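Local coordinates for protein TetR-family transcriptional regulator (Streptomyces coelicolor A3, PDB 2QIB) that probably binds cis-regulatory DNA through an N-terminal helix-turn-helix domain and thereby regulates transcription, at residues A[69-72]-A[73-77]. Numbering follows the deposited sequence.
Sequences SDDL and ADRFV
The guanidinium of R75 meets D71 edge-on, with OD1 lying in its plane, while L72 O sits over one face of the F76 phenyl ring, 3.6 Å above the plane and over its centre. D71 with R75 and L72 with F76 are i to i+4 pairs where helix 57-75 runs out, and they illustrate how an α-helix sorts its contacts by side: an ion pair along one flank, apolar packing along another. On the charged flank R75 grips the carboxylate side-on with two nitrogens. NE reaches D71 OD1 at 2.8 Å in a nearly straight bond (173°), although it comes from above the carboxylate plane; NH2 takes the syn lone pair of D71 OD2 at 3.1 Å. Carboxylate and guanidinium planes are turned 45° apart. A chi1 of 174° sets the D71 carboxylate beside its own carbonyl carbon, and the arginine chain, extended from CG to NE, brings NE and NH2 to it. R75 NH2 also forms a salt bridge with E101, tying this flank to helix 84-101, where F98 packs on D71, L72 and R75. On the apolar flank L72 CG stands 3.7 Å from F76 CZ, and CD1 of the leucine approaches F76 CE1 equally closely; V128 of helix 119-140 touches both side chains, and A132 also touches F76. By family this is probably the C-terminal ligand-binding region; a hexaethylene glycol, probably from the crystallisation liquor, lies about 4 Å from the F76 side chain. Helical hydrogen bonding weakens toward the end: A73 N to S69 O is short and straight, whereas F76 N to L72 O is long and weak. On the solvent side, one water donates both to D70 O and, at 2.8 Å, to D74 OD1.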
# COMPACT_ATOMS: atom_id res chain seq x y z
N SER A 69 -4.54 7.56 16.22
CA SER A 69 -3.41 7.98 15.39
C SER A 69 -2.22 8.41 16.25
O SER A 69 -1.06 8.05 15.97
CB SER A 69 -3.86 9.10 14.44
OG SER A 69 -4.79 8.57 13.49
N ASP A 70 -2.48 9.19 17.31
CA ASP A 70 -1.44 9.56 18.26
C ASP A 70 -0.80 8.36 18.94
O ASP A 70 0.43 8.32 19.13
CB ASP A 70 -1.98 10.53 19.33
CG ASP A 70 -2.28 11.90 18.76
OD1 ASP A 70 -1.77 12.20 17.67
OD2 ASP A 70 -3.03 12.68 19.38
N ASP A 71 -1.65 7.40 19.31
CA ASP A 71 -1.19 6.17 19.93
C ASP A 71 -0.21 5.44 18.98
O ASP A 71 0.96 5.15 19.36
CB ASP A 71 -2.42 5.32 20.29
CG ASP A 71 -2.09 3.92 20.82
OD1 ASP A 71 -0.92 3.58 21.10
OD2 ASP A 71 -3.05 3.13 20.95
N LEU A 72 -0.66 5.14 17.76
CA LEU A 72 0.21 4.39 16.81
C LEU A 72 1.49 5.16 16.53
O LEU A 72 2.58 4.59 16.53
CB LEU A 72 -0.51 4.08 15.51
CG LEU A 72 0.29 3.23 14.50
CD1 LEU A 72 0.88 1.97 15.18
CD2 LEU A 72 -0.58 2.88 13.30
N ALA A 73 1.38 6.45 16.23
CA ALA A 73 2.61 7.22 15.99
C ALA A 73 3.62 7.11 17.17
O ALA A 73 4.85 7.01 16.95
CB ALA A 73 2.26 8.67 15.75
N ASP A 74 3.13 7.15 18.41
CA ASP A 74 3.99 7.04 19.58
C ASP A 74 4.63 5.67 19.66
O ASP A 74 5.78 5.54 20.11
CB ASP A 74 3.23 7.30 20.88
CG ASP A 74 2.97 8.77 21.11
OD1 ASP A 74 3.53 9.62 20.36
OD2 ASP A 74 2.20 9.09 22.05
N ARG A 75 3.91 4.66 19.18
CA ARG A 75 4.43 3.29 19.17
C ARG A 75 5.62 3.14 18.24
O ARG A 75 6.39 2.20 18.39
CB ARG A 75 3.34 2.26 18.82
CG ARG A 75 2.28 2.10 19.94
CD ARG A 75 1.27 1.02 19.54
NE ARG A 75 0.07 1.12 20.36
CZ ARG A 75 -0.68 0.08 20.75
NH1 ARG A 75 -0.33 -1.17 20.46
NH2 ARG A 75 -1.79 0.32 21.45
N PHE A 76 5.77 4.06 17.28
CA PHE A 76 6.93 4.01 16.35
C PHE A 76 8.27 4.42 16.99
O PHE A 76 9.33 4.20 16.39
CB PHE A 76 6.69 4.91 15.13
CG PHE A 76 5.51 4.49 14.27
CD1 PHE A 76 5.07 3.17 14.22
CD2 PHE A 76 4.87 5.44 13.50
CE1 PHE A 76 4.01 2.81 13.38
CE2 PHE A 76 3.80 5.09 12.67
CZ PHE A 76 3.38 3.77 12.63
N VAL A 77 8.21 5.04 18.17
CA VAL A 77 9.41 5.60 18.78
C VAL A 77 10.16 4.46 19.44
O VAL A 77 9.59 3.73 20.24
CB VAL A 77 9.07 6.71 19.81
CG1 VAL A 77 10.37 7.22 20.46
CG2 VAL A 77 8.33 7.86 19.10
O HOH W 1 1.75 11.03 18.80
O HOH W 2 -1.32 2.48 23.64